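Local coordinates for probable glutathione S-transferase GSTU1 (Oryza sativa, PDB 1OYJ), which conjugates reduced glutathione to a wide range of hydrophobic electrophiles, both exogenous and endogenous, as a tau-class glutathione transferase, at residues A[35-40]-A[54-59]; A[43-48]-A[58-63]; A[10-15]-A[218-223]. One frame throughout, in Å; residues are numbered along the deposited sequence.

Interaction 1 of 3, residues A[35-40]-A[54-59]; sequences REEDLG and RKIPVL. With GSH (glutathione), chain N.
I56 pushes its branched side chain between L39 and E37. Its CG1 lies 4.0 Å from L39 CD2. Its CG2 slides past E37 on the other branch, 4.1 Å from E37 CG. Its chi1 of 56° sets CG1 between the backbone N and the carbonyl carbon, and chi2 then turns CD1 to the ligand. I56 CD1 comes 3.6 Å from CB2 of glutathione, while L39 CD1 packs 3.8 Å from that same CB2. Both apolar side chains thus touch the cysteinyl CB2, from directions roughly at right angles.

The cysteinyl unit is gripped by the main chain of I56. I56 N donates to glutathione O2 over 2.8 Å, at 162°. Glutathione N2 returns a bond of 2.8 Å to I56 O. This pairing of the cysteinyl unit with the residue before a cis-proline, P57, is characteristic of the glutathione site of the transferase fold. K55 lies alongside the next peptide, its CG 3.3 Å from glutathione N3. An alanine in place of K55 has no chain beyond CB, and the cysteinyl-glycine peptide would probably be left less covered and freer to shift. The carboxylate of E37 is engaged by S43, with OE2 hydrogen-bonded to OG.

Across the two segments the contact is purely apolar. Polar recognition of the cysteinyl backbone rests on main-chain atoms, and the side chains shape the wall around them.

Interaction 2 of 3, residues A[43-48]-A[58-63]; sequences SDLLLR and VLLHAG
No flat group lies between L45 and L46 on one side and V58 and L60 on the other. The flat groups belong to residues outside this packing. On the helix, the guanidinium of R48 has D44 OD2 at its edge, in its plane. R48 NE and D44 OD2 form a salt bridge of 3.5 Å, one turn apart along the helix. On the strand, the ring of H61 meets that of F80, with the planes at about 40°.

The contact itself is branched aliphatic packing. L46 and V58 are the closer pair, with L46 CD1 3.8 Å from V58 CG2. L46 carries CG anti to its backbone N (chi1 164°), and this stretches the side chain out from the helix until a single methyl reaches the strand. V58 meets it with the methyl beside its own backbone N, and the two chains run at a slant to each other. The second pair is looser: L45 CD2 is 4.3 Å from L60 CD1.

The helix start is fixed by S43, the N-cap. Its OG accepts from L46 N over 3.1 Å in a nearly straight bond (173°).

V58 and L60 alternate with L59 along strand 58-61. L59 faces helix 69-79 on the other side of the sheet, while V58 and L60 meet helix 44-49. The strand is thus sandwiched, as in the thioredoxin-like fold. L45 and L46 also touch L10 of the adjoining strand 7-11, and P65 of strand 64-67 packs on V58 and L60.

Interaction 3 of 3, residues A[10-15]-A[218-223]; sequences LDFWVS and YDFVGV
F220 contributes the largest buried surface, and its ring is met by V14 and W13. V14 comes over one face. Its CG1 stands 3.9 Å from the ring centroid, only 21° off the normal, which makes a CH-pi contact. The nearest ring atom is F220 CE2, 3.7 Å from V14 CG1. The torsion of V14 (chi1 78°) holds CG1 between the backbone N and the carbonyl carbon, and CG2 reaches the rim beside it, 4.0 Å from F220 CD2.

W13 turns an edge toward the face of F220. The pair is an offset edge-to-face stack, with the six-membered rings 5.8 Å apart at their centroids and planes at 81°. The touch falls between W13 CZ2 and F220 CD1, at 3.9 Å. V14 CB also lies over one face of the W13 ring, toward its rim. F12 adds a lighter contact, its ring edge directed at F220 CZ.

A type I turn from F12 to S15, closed by S15 N to F12 O, presents these side chains together. S15, which binds glutathione, then caps helix 16-28 through a bond from G18 N to its OG. W13 makes a cation-pi contact with K216, also on helix 214-229. The contact joins the turn that follows strand 7-11, in the thioredoxin-like domain, to helix 214-229 near the C-terminus of the chain.

Interactions 1 and 2 are buried and lie within the N-terminal domain, while interaction 3 is only partly buried and spans to the C-terminal helix. Interactions 1 and 2 share V58 and L59, and K55 O packed on L46 CD1 joins them directly. All three reach the same sheet: V58 O and L10 N are hydrogen-bonded, and E37 N pairs with D11 O. Interactions 1 and 2 are both nested within the span of chain between 10-15 and 218-223. Chemistry follows place. Aliphatic packing between helix 44-49 and the sheet makes interaction 2, ligand-facing packing with main-chain recognition makes interaction 1, and aromatic packing makes interaction 3 across the domains.

Interaction 1 of 3, residues A[35-40]-A[54-59]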
loop_
_atom_site.group_PDB
_atom_site.type_symbol
_atom_site.label_atom_id
_atom_site.label_comp_id
_atom_site.label_asym_id
_atom_site.label_seq_id
_atom_site.Cartn_x
_atom_site.Cartn_y
_atom_site.Cartn_z
ATOM N N ARG A 35 -5.494 21.564 10.223
ATOM C CA ARG A 35 -6.801 22.073 9.853
ATOM C C ARG A 35 -7.834 20.988 9.931
ATOM O O ARG A 35 -7.686 19.965 9.270
ATOM C CB ARG A 35 -6.774 22.648 8.447
ATOM C CG ARG A 35 -5.719 23.721 8.253
ATOM C CD ARG A 35 -5.953 24.564 7.048
ATOM N NE ARG A 35 -4.941 25.597 6.893
ATOM C CZ ARG A 35 -4.592 26.120 5.729
ATOM N NH1 ARG A 35 -3.646 27.037 5.652
ATOM N NH2 ARG A 35 -5.177 25.698 4.625
ATOM N N GLU A 36 -8.856 21.174 10.772
ATOM C CA GLU A 36 -9.922 20.215 10.949
ATOM C C GLU A 36 -10.910 20.221 9.771
ATOM O O GLU A 36 -11.589 21.230 9.510
ATOM C CB GLU A 36 -10.689 20.518 12.236
ATOM C CG GLU A 36 -11.778 19.507 12.552
ATOM C CD GLU A 36 -11.214 18.180 13.098
ATOM O OE1 GLU A 36 -10.184 18.199 13.727
ATOM O OE2 GLU A 36 -11.829 17.138 12.878
ATOM N N GLU A 37 -11.111 19.107 9.118
ATOM C CA GLU A 37 -12.097 19.101 8.054
ATOM C C GLU A 37 -13.423 18.508 8.474
ATOM O O GLU A 37 -13.443 17.527 9.143
ATOM C CB GLU A 37 -11.601 18.249 6.883
ATOM C CG GLU A 37 -10.465 18.876 6.103
ATOM C CD GLU A 37 -10.976 19.839 5.035
ATOM O OE1 GLU A 37 -12.160 19.724 4.643
ATOM O OE2 GLU A 37 -10.159 20.639 4.542
ATOM N N ASP A 38 -14.526 19.019 7.924
ATOM C CA ASP A 38 -15.835 18.412 8.144
ATOM C C ASP A 38 -16.058 17.457 7.000
ATOM O O ASP A 38 -16.350 17.864 5.838
ATOM C CB ASP A 38 -16.938 19.513 8.163
ATOM C CG ASP A 38 -18.370 18.946 8.202
ATOM O OD1 ASP A 38 -18.572 17.707 8.121
ATOM O OD2 ASP A 38 -19.370 19.722 8.282
ATOM N N LEU A 39 -16.006 16.168 7.259
ATOM C CA LEU A 39 -16.056 15.224 6.137
ATOM C C LEU A 39 -17.386 15.191 5.365
ATOM O O LEU A 39 -17.406 14.756 4.169
ATOM C CB LEU A 39 -15.602 13.853 6.555
ATOM C CG LEU A 39 -14.126 13.838 6.963
ATOM C CD1 LEU A 39 -13.731 12.393 7.318
ATOM C CD2 LEU A 39 -13.120 14.304 5.907
ATOM N N GLY A 40 -18.435 15.733 5.995
ATOM C CA GLY A 40 -19.745 15.893 5.398
ATOM C C GLY A 40 -19.799 17.208 4.631
ATOM O O GLY A 40 -20.758 17.473 3.889
ATOM N N ARG A 54 -10.234 12.178 -2.320
ATOM C CA ARG A 54 -11.035 13.116 -1.519
ATOM C C ARG A 54 -11.118 12.730 -0.076
ATOM O O ARG A 54 -12.160 12.874 0.545
ATOM C CB ARG A 54 -12.449 13.312 -2.093
ATOM C CG ARG A 54 -12.385 13.754 -3.595
ATOM C CD ARG A 54 -13.532 13.362 -4.434
ATOM N NE ARG A 54 -13.549 11.957 -4.853
ATOM C CZ ARG A 54 -14.265 10.993 -4.260
ATOM N NH1 ARG A 54 -15.013 11.245 -3.176
ATOM N NH2 ARG A 54 -14.230 9.758 -4.754
ATOM N N LYS A 55 -10.026 12.175 0.416
ATOM C CA LYS A 55 -9.870 11.736 1.772
ATOM C C LYS A 55 -8.811 12.482 2.609
ATOM O O LYS A 55 -7.906 13.092 2.081
ATOM C CB LYS A 55 -9.456 10.262 1.770
ATOM C CG LYS A 55 -10.624 9.340 1.473
ATOM C CD LYS A 55 -10.206 7.930 1.241
ATOM C CE LYS A 55 -11.399 6.999 1.016
ATOM N NZ LYS A 55 -10.881 5.598 1.143
ATOM N N ILE A 56 -8.938 12.433 3.949
ATOM C CA ILE A 56 -7.854 12.975 4.731
ATOM C C ILE A 56 -7.116 11.758 5.205
ATOM O O ILE A 56 -7.675 10.700 5.160
ATOM C CB ILE A 56 -8.364 13.919 5.886
ATOM C CG1 ILE A 56 -9.338 13.172 6.767
ATOM C CG2 ILE A 56 -9.030 15.129 5.277
ATOM C CD1 ILE A 56 -8.598 12.075 7.707
ATOM N N PRO A 57 -5.863 11.857 5.646
ATOM C CA PRO A 57 -5.068 13.052 5.707
ATOM C C PRO A 57 -4.390 13.453 4.429
ATOM O O PRO A 57 -4.148 12.681 3.501
ATOM C CB PRO A 57 -3.969 12.656 6.702
ATOM C CG PRO A 57 -3.760 11.182 6.477
ATOM C CD PRO A 57 -5.173 10.735 6.283
ATOM N N VAL A 58 -4.156 14.761 4.363
ATOM C CA VAL A 58 -3.433 15.333 3.291
ATOM C C VAL A 58 -2.432 16.214 3.881
ATOM O O VAL A 58 -2.767 17.149 4.681
ATOM C CB VAL A 58 -4.356 16.241 2.309
ATOM C CG1 VAL A 58 -3.469 16.845 1.189
ATOM C CG2 VAL A 58 -5.399 15.412 1.701
ATOM N N LEU A 59 -1.208 16.027 3.447
ATOM C CA LEU A 59 -0.137 16.864 3.902
ATOM C C LEU A 59 0.248 17.802 2.812
ATOM O O LEU A 59 0.456 17.345 1.709
ATOM C CB LEU A 59 1.127 16.056 4.129
ATOM C CG LEU A 59 2.264 16.971 4.631
ATOM C CD1 LEU A 59 1.892 17.318 6.076
ATOM C CD2 LEU A 59 3.586 16.270 4.673
HETATM N N1 GSH N . -5.813 4.990 2.640
HETATM C CA1 GSH N . -6.068 6.058 3.550
HETATM C C1 GSH N . -4.927 6.698 4.245
HETATM O O11 GSH N . -4.725 7.863 4.514
HETATM O O12 GSH N . -4.109 5.884 4.616
HETATM C CB1 GSH N . -7.453 6.282 4.118
HETATM C CG1 GSH N . -7.695 7.596 4.872
HETATM C CD1 GSH N . -9.166 7.672 5.264
HETATM O OE1 GSH N . -9.799 6.632 5.320
HETATM N N2 GSH N . -9.705 8.850 5.580
HETATM C CA2 GSH N . -11.093 8.970 5.952
HETATM C C2 GSH N . -11.710 9.900 4.894
HETATM O O2 GSH N . -11.148 10.961 4.722
HETATM C CB2 GSH N . -11.144 9.584 7.352
HETATM S SG2 GSH N . -10.592 8.378 8.622
HETATM N N3 GSH N . -12.661 9.510 4.044
HETATM C CA3 GSH N . -13.673 10.584 3.874
HETATM C C3 GSH N . -15.177 10.318 3.847
HETATM O O31 GSH N . -15.935 10.887 2.996
HETATM O O32 GSH N . -15.674 9.592 4.694
#

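Interaction 2 of 3, residues A[43-48]-A[58-63]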
loop_
_atom_site.group_PDB
_atom_site.type_symbol
_atom_site.label_atom_id
_atom_site.label_comp_id
_atom_site.label_asym_id
_atom_site.label_seq_id
_atom_site.Cartn_x
_atom_site.Cartn_y
_atom_site.Cartn_z
ATOM N N SER A 43 -13.743 20.777 2.369
ATOM C CA SER A 43 -13.371 22.085 1.831
ATOM C C SER A 43 -12.914 22.044 0.396
ATOM O O SER A 43 -12.395 21.031 -0.129
ATOM C CB SER A 43 -12.242 22.678 2.676
ATOM O OG SER A 43 -11.041 22.045 2.374
ATOM N N ASP A 44 -13.055 23.157 -0.289
ATOM C CA ASP A 44 -12.522 23.231 -1.649
ATOM C C ASP A 44 -11.017 22.789 -1.679
ATOM O O ASP A 44 -10.583 22.108 -2.574
ATOM C CB ASP A 44 -12.785 24.651 -2.211
ATOM C CG ASP A 44 -12.290 24.822 -3.618
ATOM O OD1 ASP A 44 -12.534 23.943 -4.486
ATOM O OD2 ASP A 44 -11.655 25.833 -3.964
ATOM N N LEU A 45 -10.234 23.143 -0.675
ATOM C CA LEU A 45 -8.796 22.841 -0.672
ATOM C C LEU A 45 -8.569 21.306 -0.568
ATOM O O LEU A 45 -7.848 20.735 -1.320
ATOM C CB LEU A 45 -8.072 23.657 0.426
ATOM C CG LEU A 45 -6.598 23.333 0.684
ATOM C CD1 LEU A 45 -5.737 23.823 -0.418
ATOM C CD2 LEU A 45 -6.119 23.853 2.064
ATOM N N LEU A 46 -9.282 20.624 0.313
ATOM C CA LEU A 46 -9.132 19.220 0.356
ATOM C C LEU A 46 -9.524 18.576 -1.013
ATOM O O LEU A 46 -8.798 17.757 -1.595
ATOM C CB LEU A 46 -9.955 18.668 1.515
ATOM C CG LEU A 46 -10.248 17.186 1.533
ATOM C CD1 LEU A 46 -9.024 16.419 1.652
ATOM C CD2 LEU A 46 -11.195 16.849 2.630
ATOM N N LEU A 47 -10.665 18.984 -1.552
ATOM C CA LEU A 47 -11.117 18.394 -2.793
ATOM C C LEU A 47 -10.154 18.641 -3.923
ATOM O O LEU A 47 -10.022 17.763 -4.827
ATOM C CB LEU A 47 -12.488 18.924 -3.164
ATOM C CG LEU A 47 -13.547 18.477 -2.173
ATOM C CD1 LEU A 47 -14.851 19.196 -2.576
ATOM C CD2 LEU A 47 -13.711 17.013 -2.170
ATOM N N ARG A 48 -9.492 19.798 -3.906
ATOM C CA ARG A 48 -8.459 20.062 -4.920
ATOM C C ARG A 48 -7.155 19.373 -4.723
ATOM O O ARG A 48 -6.466 19.110 -5.717
ATOM C CB ARG A 48 -8.022 21.529 -4.958
ATOM C CG ARG A 48 -8.979 22.439 -5.679
ATOM C CD ARG A 48 -8.478 23.929 -5.878
ATOM N NE ARG A 48 -8.353 24.726 -4.641
ATOM C CZ ARG A 48 -7.187 25.099 -4.076
ATOM N NH1 ARG A 48 -6.017 24.751 -4.636
ATOM N NH2 ARG A 48 -7.196 25.837 -2.959
ATOM N N VAL A 58 -4.156 14.761 4.363
ATOM C CA VAL A 58 -3.433 15.333 3.291
ATOM C C VAL A 58 -2.432 16.214 3.881
ATOM O O VAL A 58 -2.767 17.149 4.681
ATOM C CB VAL A 58 -4.356 16.241 2.309
ATOM C CG1 VAL A 58 -3.469 16.845 1.189
ATOM C CG2 VAL A 58 -5.399 15.412 1.701
ATOM N N LEU A 59 -1.208 16.027 3.447
ATOM C CA LEU A 59 -0.137 16.864 3.902
ATOM C C LEU A 59 0.248 17.802 2.812
ATOM O O LEU A 59 0.456 17.345 1.709
ATOM C CB LEU A 59 1.127 16.056 4.129
ATOM C CG LEU A 59 2.264 16.971 4.631
ATOM C CD1 LEU A 59 1.892 17.318 6.076
ATOM C CD2 LEU A 59 3.586 16.270 4.673
ATOM N N LEU A 60 0.271 19.104 3.094
ATOM C CA LEU A 60 0.714 20.081 2.115
ATOM C C LEU A 60 2.058 20.636 2.574
ATOM O O LEU A 60 2.199 21.196 3.693
ATOM C CB LEU A 60 -0.345 21.191 1.935
ATOM C CG LEU A 60 -1.607 20.609 1.272
ATOM C CD1 LEU A 60 -2.819 21.162 1.911
ATOM C CD2 LEU A 60 -1.674 20.875 -0.187
ATOM N N HIS A 61 3.044 20.499 1.719
ATOM C CA HIS A 61 4.405 20.953 1.977
ATOM C C HIS A 61 4.663 22.010 0.921
ATOM O O HIS A 61 4.610 21.744 -0.281
ATOM C CB HIS A 61 5.380 19.779 1.900
ATOM C CG HIS A 61 6.781 20.103 2.302
ATOM N ND1 HIS A 61 7.871 19.371 1.865
ATOM C CD2 HIS A 61 7.285 21.115 3.057
ATOM C CE1 HIS A 61 8.985 19.918 2.331
ATOM N NE2 HIS A 61 8.660 20.983 3.050
ATOM N N ALA A 62 4.786 23.246 1.403
ATOM C CA ALA A 62 4.839 24.437 0.571
ATOM C C ALA A 62 3.771 24.388 -0.506
ATOM O O ALA A 62 4.046 24.682 -1.675
ATOM C CB ALA A 62 6.168 24.610 -0.047
ATOM N N GLY A 63 2.546 24.045 -0.130
ATOM C CA GLY A 63 1.457 24.031 -1.105
ATOM C C GLY A 63 1.331 22.800 -2.028
ATOM O O GLY A 63 0.379 22.704 -2.799
#

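Interaction 3 of 3, residues A[10-15]-A[218-223]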
loop_
_atom_site.group_PDB
_atom_site.type_symbol
_atom_site.label_atom_id
_atom_site.label_comp_id
_atom_site.label_asym_id
_atom_site.label_seq_id
_atom_site.Cartn_x
_atom_site.Cartn_y
_atom_site.Cartn_z
ATOM N N LEU A 10 -4.374 18.545 6.511
ATOM C CA LEU A 10 -5.818 18.520 6.463
ATOM C C LEU A 10 -6.183 17.200 7.135
ATOM O O LEU A 10 -5.725 16.134 6.717
ATOM C CB LEU A 10 -6.336 18.570 5.042
ATOM C CG LEU A 10 -5.718 19.646 4.153
ATOM C CD1 LEU A 10 -6.473 19.753 2.773
ATOM C CD2 LEU A 10 -5.853 21.005 4.862
ATOM N N ASP A 11 -7.013 17.243 8.166
ATOM C CA ASP A 11 -7.250 16.023 8.931
ATOM C C ASP A 11 -8.646 16.030 9.583
ATOM O O ASP A 11 -9.468 16.978 9.386
ATOM C CB ASP A 11 -6.067 15.986 9.884
ATOM C CG ASP A 11 -5.712 14.596 10.432
ATOM O OD1 ASP A 11 -6.499 13.625 10.308
ATOM O OD2 ASP A 11 -4.607 14.455 11.012
ATOM N N PHE A 12 -8.962 14.983 10.314
ATOM C CA PHE A 12 -10.218 14.799 10.999
ATOM C C PHE A 12 -9.755 14.280 12.364
ATOM O O PHE A 12 -8.916 13.332 12.423
ATOM C CB PHE A 12 -11.112 13.817 10.261
ATOM C CG PHE A 12 -12.381 13.513 10.995
ATOM C CD1 PHE A 12 -13.181 14.535 11.405
ATOM C CD2 PHE A 12 -12.823 12.230 11.164
ATOM C CE1 PHE A 12 -14.399 14.307 12.081
ATOM C CE2 PHE A 12 -14.059 11.982 11.817
ATOM C CZ PHE A 12 -14.823 13.032 12.310
ATOM N N TRP A 13 -10.206 14.879 13.460
ATOM C CA TRP A 13 -9.605 14.586 14.807
ATOM C C TRP A 13 -9.399 13.119 15.181
ATOM O O TRP A 13 -8.342 12.730 15.653
ATOM C CB TRP A 13 -10.415 15.357 15.906
ATOM C CG TRP A 13 -11.761 14.813 16.142
ATOM C CD1 TRP A 13 -12.829 15.114 15.493
ATOM C CD2 TRP A 13 -12.118 13.847 17.101
ATOM N NE1 TRP A 13 -13.900 14.343 15.892
ATOM C CE2 TRP A 13 -13.484 13.584 16.939
ATOM C CE3 TRP A 13 -11.421 13.176 18.095
ATOM C CZ2 TRP A 13 -14.162 12.633 17.682
ATOM C CZ3 TRP A 13 -12.090 12.273 18.863
ATOM C CH2 TRP A 13 -13.434 12.024 18.687
ATOM N N VAL A 14 -10.422 12.307 15.003
ATOM C CA VAL A 14 -10.424 10.892 15.430
ATOM C C VAL A 14 -9.758 9.942 14.405
ATOM O O VAL A 14 -9.609 8.749 14.661
ATOM C CB VAL A 14 -11.882 10.447 15.680
ATOM C CG1 VAL A 14 -12.586 10.172 14.311
ATOM C CG2 VAL A 14 -11.949 9.192 16.563
ATOM N N SER A 15 -9.352 10.460 13.231
ATOM C CA SER A 15 -8.675 9.603 12.222
ATOM C C SER A 15 -7.347 8.970 12.643
ATOM O O SER A 15 -6.378 9.653 12.832
ATOM C CB SER A 15 -8.386 10.345 10.910
ATOM O OG SER A 15 -7.782 9.489 9.982
ATOM N N TYR A 218 -14.532 5.248 22.106
ATOM C CA TYR A 218 -15.696 4.359 22.276
ATOM C C TYR A 218 -16.983 5.124 22.086
ATOM O O TYR A 218 -17.962 4.565 21.611
ATOM C CB TYR A 218 -15.737 3.720 23.617
ATOM C CG TYR A 218 -16.825 2.639 23.814
ATOM C CD1 TYR A 218 -16.977 1.613 22.921
ATOM C CD2 TYR A 218 -17.675 2.677 24.899
ATOM C CE1 TYR A 218 -17.913 0.634 23.102
ATOM C CE2 TYR A 218 -18.646 1.686 25.077
ATOM C CZ TYR A 218 -18.738 0.686 24.170
ATOM O OH TYR A 218 -19.672 -0.294 24.274
ATOM N N ASP A 219 -16.979 6.378 22.527
ATOM C CA ASP A 219 -18.123 7.266 22.365
ATOM C C ASP A 219 -18.344 7.598 20.900
ATOM O O ASP A 219 -19.482 7.562 20.365
ATOM C CB ASP A 219 -17.851 8.498 23.192
ATOM C CG ASP A 219 -18.267 8.309 24.631
ATOM O OD1 ASP A 219 -19.029 7.337 24.966
ATOM O OD2 ASP A 219 -17.830 9.079 25.481
ATOM N N PHE A 220 -17.272 7.807 20.174
ATOM C CA PHE A 220 -17.412 8.017 18.717
ATOM C C PHE A 220 -17.971 6.709 18.045
ATOM O O PHE A 220 -18.845 6.792 17.173
ATOM C CB PHE A 220 -16.103 8.414 18.129
ATOM C CG PHE A 220 -16.162 8.739 16.721
ATOM C CD1 PHE A 220 -16.685 9.930 16.305
ATOM C CD2 PHE A 220 -15.655 7.873 15.783
ATOM C CE1 PHE A 220 -16.797 10.227 14.951
ATOM C CE2 PHE A 220 -15.708 8.176 14.457
ATOM C CZ PHE A 220 -16.278 9.390 14.043
ATOM N N VAL A 221 -17.502 5.536 18.468
ATOM C CA VAL A 221 -17.963 4.305 17.865
ATOM C C VAL A 221 -19.467 4.224 18.115
ATOM O O VAL A 221 -20.236 3.668 17.325
ATOM C CB VAL A 221 -17.285 3.154 18.493
ATOM C CG1 VAL A 221 -17.972 1.876 18.172
ATOM C CG2 VAL A 221 -15.870 3.121 17.992
ATOM N N GLY A 222 -19.844 4.754 19.245
ATOM C CA GLY A 222 -21.234 4.844 19.605
ATOM C C GLY A 222 -21.999 5.643 18.571
ATOM O O GLY A 222 -23.074 5.200 18.148
ATOM N N VAL A 223 -21.490 6.792 18.134
ATOM C CA VAL A 223 -22.232 7.518 17.122
ATOM C C VAL A 223 -22.160 6.728 15.837
ATOM O O VAL A 223 -23.173 6.591 15.160
ATOM C CB VAL A 223 -21.828 9.010 16.881
ATOM C CG1 VAL A 223 -21.457 9.698 18.173
ATOM C CG2 VAL A 223 -20.722 9.147 15.862
#